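Local structure of RNA pseudouridylate synthase domain-containing protein 1 (Homo sapiens, 5VBB) at residues R88-L102 with M207-T219. The protein probably acts as a pseudouridine synthase of the RluA family, binding RNA and isomerising uridine to pseudouridine within it. Residues are numbered along the deposited sequence; the frame is centred on the assembly and turned at random. Where two conformers were deposited one is given.
Sequences RCFKERRVTKAYLAL and MLHAFYLRIPTDT. With SO4 (sulfate ion), chain C.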
# COMPACT_ATOMS: atom_id res chain seq x y z
N ARG A 88 -5.06 16.20 -11.62
CA ARG A 88 -6.48 16.54 -11.44
C ARG A 88 -7.24 15.41 -10.71
O ARG A 88 -7.91 15.70 -9.73
CB ARG A 88 -7.15 16.87 -12.79
CG ARG A 88 -7.65 18.30 -12.89
CD ARG A 88 -7.94 18.69 -14.32
NE ARG A 88 -6.72 19.04 -15.06
CZ ARG A 88 -6.33 18.53 -16.23
NH1 ARG A 88 -7.07 17.61 -16.85
NH2 ARG A 88 -5.20 18.94 -16.80
N CYS A 89 -7.10 14.13 -11.14
CA CYS A 89 -7.78 12.99 -10.48
C CYS A 89 -7.42 12.89 -9.02
O CYS A 89 -8.30 12.61 -8.21
CB CYS A 89 -7.50 11.67 -11.18
SG CYS A 89 -8.00 11.64 -12.89
N PHE A 90 -6.14 13.06 -8.67
CA PHE A 90 -5.73 12.94 -7.27
C PHE A 90 -6.28 14.09 -6.43
O PHE A 90 -6.89 13.83 -5.40
CB PHE A 90 -4.19 12.84 -7.13
CG PHE A 90 -3.66 11.47 -7.46
CD1 PHE A 90 -3.65 10.47 -6.51
CD2 PHE A 90 -3.24 11.16 -8.74
CE1 PHE A 90 -3.19 9.19 -6.82
CE2 PHE A 90 -2.80 9.88 -9.06
CZ PHE A 90 -2.78 8.90 -8.10
N LYS A 91 -6.11 15.32 -6.91
CA LYS A 91 -6.56 16.54 -6.21
C LYS A 91 -8.09 16.59 -6.07
O LYS A 91 -8.59 17.07 -5.06
CB LYS A 91 -6.02 17.81 -6.92
CG LYS A 91 -5.17 18.72 -6.03
CD LYS A 91 -6.02 19.62 -5.16
CE LYS A 91 -5.21 20.57 -4.31
N GLU A 92 -8.82 16.02 -7.03
CA GLU A 92 -10.28 15.91 -6.95
C GLU A 92 -10.77 14.64 -6.27
O GLU A 92 -11.98 14.40 -6.25
CB GLU A 92 -10.88 16.01 -8.34
CG GLU A 92 -10.69 17.38 -8.95
CD GLU A 92 -11.17 17.48 -10.38
OE1 GLU A 92 -11.77 16.49 -10.88
OE2 GLU A 92 -10.93 18.53 -11.01
N ARG A 93 -9.86 13.82 -5.72
CA ARG A 93 -10.17 12.59 -5.01
C ARG A 93 -10.98 11.60 -5.87
O ARG A 93 -11.92 11.00 -5.36
CB ARG A 93 -10.91 12.88 -3.68
CG ARG A 93 -10.00 13.22 -2.52
CD ARG A 93 -9.45 14.62 -2.65
NE ARG A 93 -8.84 15.08 -1.40
CZ ARG A 93 -8.24 16.25 -1.24
NH1 ARG A 93 -7.73 16.58 -0.05
NH2 ARG A 93 -8.14 17.11 -2.25
N ARG A 94 -10.61 11.44 -7.14
CA ARG A 94 -11.31 10.51 -8.05
C ARG A 94 -10.52 9.22 -8.29
O ARG A 94 -10.95 8.39 -9.09
CB ARG A 94 -11.61 11.22 -9.37
CG ARG A 94 -12.49 12.46 -9.17
CD ARG A 94 -13.05 13.02 -10.46
NE ARG A 94 -12.04 13.74 -11.25
CZ ARG A 94 -11.37 13.26 -12.30
NH1 ARG A 94 -10.49 14.02 -12.93
NH2 ARG A 94 -11.58 12.01 -12.72
N VAL A 95 -9.40 9.01 -7.57
CA VAL A 95 -8.55 7.80 -7.73
C VAL A 95 -9.01 6.69 -6.80
O VAL A 95 -9.42 6.96 -5.68
CB VAL A 95 -7.08 8.17 -7.50
CG1 VAL A 95 -6.16 6.94 -7.39
CG2 VAL A 95 -6.61 9.13 -8.59
N THR A 96 -8.94 5.42 -7.28
CA THR A 96 -9.26 4.25 -6.47
C THR A 96 -7.95 3.49 -6.21
O THR A 96 -7.17 3.25 -7.14
CB THR A 96 -10.29 3.37 -7.16
OG1 THR A 96 -11.44 4.15 -7.40
CG2 THR A 96 -10.68 2.15 -6.32
N LYS A 97 -7.72 3.09 -4.96
CA LYS A 97 -6.55 2.32 -4.59
C LYS A 97 -6.91 1.22 -3.64
O LYS A 97 -7.77 1.42 -2.80
CB LYS A 97 -5.53 3.20 -3.84
CG LYS A 97 -5.03 4.42 -4.56
CD LYS A 97 -3.78 4.96 -3.86
CE LYS A 97 -3.34 6.30 -4.39
NZ LYS A 97 -2.29 6.93 -3.55
N ALA A 98 -6.22 0.07 -3.72
CA ALA A 98 -6.33 -1.01 -2.76
C ALA A 98 -4.97 -1.64 -2.56
O ALA A 98 -4.09 -1.62 -3.45
CB ALA A 98 -7.37 -2.06 -3.18
N TYR A 99 -4.77 -2.17 -1.36
CA TYR A 99 -3.50 -2.75 -0.96
C TYR A 99 -3.74 -4.10 -0.40
O TYR A 99 -4.82 -4.38 0.10
CB TYR A 99 -2.86 -1.91 0.16
CG TYR A 99 -2.52 -0.49 -0.20
CD1 TYR A 99 -3.53 0.44 -0.46
CD2 TYR A 99 -1.20 -0.06 -0.27
CE1 TYR A 99 -3.22 1.73 -0.86
CE2 TYR A 99 -0.89 1.26 -0.61
CZ TYR A 99 -1.91 2.14 -0.91
OH TYR A 99 -1.67 3.45 -1.18
N LEU A 100 -2.68 -4.91 -0.39
CA LEU A 100 -2.66 -6.19 0.29
C LEU A 100 -1.70 -6.04 1.44
O LEU A 100 -0.71 -5.30 1.32
CB LEU A 100 -2.14 -7.30 -0.63
CG LEU A 100 -3.01 -7.63 -1.81
CD1 LEU A 100 -2.31 -8.56 -2.75
CD2 LEU A 100 -4.35 -8.23 -1.39
N ALA A 101 -1.92 -6.82 2.51
CA ALA A 101 -1.02 -6.82 3.65
C ALA A 101 -1.11 -8.08 4.43
O ALA A 101 -2.15 -8.74 4.39
CB ALA A 101 -1.33 -5.65 4.57
N LEU A 102 -0.02 -8.41 5.17
CA LEU A 102 -0.00 -9.47 6.13
C LEU A 102 0.09 -8.73 7.45
O LEU A 102 1.02 -7.99 7.66
CB LEU A 102 1.16 -10.41 5.98
CG LEU A 102 1.19 -11.25 4.71
CD1 LEU A 102 2.46 -12.04 4.62
CD2 LEU A 102 0.01 -12.15 4.63
N MET A 207 5.28 -6.14 5.06
CA MET A 207 4.25 -6.79 4.24
C MET A 207 3.05 -5.87 3.91
O MET A 207 1.92 -6.14 4.29
CB MET A 207 3.75 -8.07 4.95
CG MET A 207 4.87 -9.00 5.39
SD MET A 207 5.94 -9.56 4.03
CE MET A 207 7.23 -10.41 4.97
N LEU A 208 3.30 -4.84 3.11
CA LEU A 208 2.28 -3.92 2.61
C LEU A 208 2.62 -3.72 1.16
O LEU A 208 3.78 -3.51 0.85
CB LEU A 208 2.28 -2.59 3.40
CG LEU A 208 1.22 -1.56 2.99
CD1 LEU A 208 -0.20 -2.11 3.22
CD2 LEU A 208 1.35 -0.30 3.81
N HIS A 209 1.61 -3.86 0.26
CA HIS A 209 1.78 -3.84 -1.16
C HIS A 209 0.63 -3.08 -1.82
O HIS A 209 -0.53 -3.40 -1.54
CB HIS A 209 1.75 -5.29 -1.67
CG HIS A 209 1.91 -5.42 -3.15
ND1 HIS A 209 3.11 -5.11 -3.78
CD2 HIS A 209 1.00 -5.81 -4.10
CE1 HIS A 209 2.90 -5.33 -5.08
NE2 HIS A 209 1.65 -5.76 -5.31
N ALA A 210 0.93 -2.11 -2.65
CA ALA A 210 -0.10 -1.35 -3.38
C ALA A 210 -0.49 -2.21 -4.55
O ALA A 210 0.25 -2.36 -5.50
CB ALA A 210 0.46 -0.00 -3.82
N PHE A 211 -1.67 -2.79 -4.46
CA PHE A 211 -2.15 -3.82 -5.37
C PHE A 211 -2.97 -3.31 -6.53
O PHE A 211 -2.67 -3.63 -7.67
CB PHE A 211 -2.98 -4.79 -4.52
CG PHE A 211 -3.69 -5.91 -5.23
CD1 PHE A 211 -2.96 -6.91 -5.87
CD2 PHE A 211 -5.05 -6.09 -5.07
CE1 PHE A 211 -3.60 -8.05 -6.36
CE2 PHE A 211 -5.69 -7.17 -5.63
CZ PHE A 211 -4.96 -8.18 -6.22
N TYR A 212 -3.98 -2.49 -6.26
CA TYR A 212 -4.93 -2.02 -7.25
C TYR A 212 -4.84 -0.51 -7.34
O TYR A 212 -4.73 0.17 -6.32
CB TYR A 212 -6.34 -2.48 -6.87
CG TYR A 212 -7.39 -2.01 -7.85
CD1 TYR A 212 -7.62 -2.70 -9.04
CD2 TYR A 212 -8.15 -0.88 -7.59
CE1 TYR A 212 -8.51 -2.20 -9.99
CE2 TYR A 212 -9.07 -0.40 -8.52
CZ TYR A 212 -9.28 -1.08 -9.70
OH TYR A 212 -10.22 -0.57 -10.55
N LEU A 213 -4.82 0.01 -8.55
CA LEU A 213 -4.75 1.46 -8.76
C LEU A 213 -5.56 1.81 -10.00
O LEU A 213 -5.43 1.16 -11.02
CB LEU A 213 -3.29 1.91 -8.88
CG LEU A 213 -3.00 3.38 -9.27
CD1 LEU A 213 -3.35 4.33 -8.12
CD2 LEU A 213 -1.51 3.54 -9.68
N ARG A 214 -6.47 2.77 -9.89
CA ARG A 214 -7.28 3.22 -11.00
C ARG A 214 -7.26 4.73 -11.00
O ARG A 214 -7.65 5.32 -10.00
CB ARG A 214 -8.71 2.73 -10.88
CG ARG A 214 -9.54 2.95 -12.15
CD ARG A 214 -11.03 3.05 -11.86
NE ARG A 214 -11.54 1.89 -11.16
CZ ARG A 214 -12.74 1.79 -10.57
NH1 ARG A 214 -13.59 2.81 -10.61
NH2 ARG A 214 -13.09 0.67 -9.96
N ILE A 215 -6.79 5.36 -12.11
CA ILE A 215 -6.66 6.80 -12.25
C ILE A 215 -7.51 7.16 -13.51
O ILE A 215 -7.09 6.91 -14.63
CB ILE A 215 -5.19 7.21 -12.39
CG1 ILE A 215 -4.33 6.60 -11.22
CG2 ILE A 215 -5.07 8.74 -12.45
CD1 ILE A 215 -2.86 6.75 -11.36
N PRO A 216 -8.75 7.63 -13.30
CA PRO A 216 -9.65 7.87 -14.44
C PRO A 216 -9.40 9.21 -15.11
O PRO A 216 -10.19 10.13 -14.97
CB PRO A 216 -11.03 7.77 -13.78
CG PRO A 216 -10.81 8.34 -12.41
CD PRO A 216 -9.43 7.87 -12.01
N THR A 217 -8.29 9.32 -15.85
CA THR A 217 -7.94 10.59 -16.50
C THR A 217 -8.84 10.87 -17.72
O THR A 217 -9.47 9.97 -18.26
CB THR A 217 -6.44 10.66 -16.91
OG1 THR A 217 -6.22 9.93 -18.12
CG2 THR A 217 -5.49 10.19 -15.82
N ASP A 218 -8.84 12.12 -18.15
CA ASP A 218 -9.65 12.58 -19.30
C ASP A 218 -9.41 11.74 -20.58
O ASP A 218 -10.37 11.39 -21.25
CB ASP A 218 -9.41 14.06 -19.59
CG ASP A 218 -7.97 14.51 -19.75
OD1 ASP A 218 -7.07 13.64 -19.76
OD2 ASP A 218 -7.73 15.73 -19.86
N THR A 219 -8.16 11.34 -20.84
CA THR A 219 -7.79 10.57 -22.03
C THR A 219 -7.63 9.07 -21.82
O THR A 219 -7.63 8.32 -22.80
CB THR A 219 -6.42 11.09 -22.54
OG1 THR A 219 -5.47 11.00 -21.48
CG2 THR A 219 -6.49 12.52 -23.03
S SO4 C . -7.88 13.08 1.70
O1 SO4 C . -8.84 12.84 2.77
O2 SO4 C . -7.63 14.49 1.60
O3 SO4 C . -6.61 12.47 1.99
O4 SO4 C . -8.39 12.54 0.45
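Ala98 and the Phe211-Tyr212 pair meet at a classic beta bulge in the antiparallel ladder between strands 96-102 and 208-216. Ala98 O accepts from both Phe211 N and Tyr212 N, each at 2.9 Å; the first donor lies in the carbonyl plane, the second above it. Phe211 and Tyr212 both carry CG anti to the backbone N (chi1 176° and 179°), and it is the bulged backbone that parts their rings. The Phe211 ring turns against Leu100, whose CD1 sits over one ring face in a CH-pi contact, 3.9 Å from the centroid. The edge of the Tyr212 ring meets Thr96 CG2 at CE2 (3.7 Å). Arg214 holds the phenol oxygen side-on, through NE (2.9 Å to Tyr212 OH) and NH2, both in the guanidinium plane, and Thr96 OG1 lies over a face of that guanidinium. Tyr212 OH is also hydrogen-bonded to Glu223, and Arg214 forms a salt bridge with Asp259. A leucine in place of Tyr212 would probably leave Arg214 NE and Glu223 without their phenol partner and strip Thr96 CG2 of its ring-edge neighbour, although Asp259 would still hold the guanidinium. On the face of Tyr99 and Leu208, near the predicted active-site Asp67, Tyr99 CE2 rests on Ala210 CB (3.7 Å).

Close packing continues to the end of helix 80-91, a Schellman motif with Arg93 as C-prime residue: buried Cys89 touches Ile215, Pro216 and Thr217. Beyond it, on the solvent side, exposed Arg88 NH1 and Asp218 OD2 form only a long salt bridge of 3.6 Å.

Strand 96-104 runs between 208-216 and 159-168 in the large antiparallel sheet of the pseudouridine synthase fold; helix 247-256 packs on Ala98, Leu100 and Phe211, while strand 221-225 pairs with 208-216.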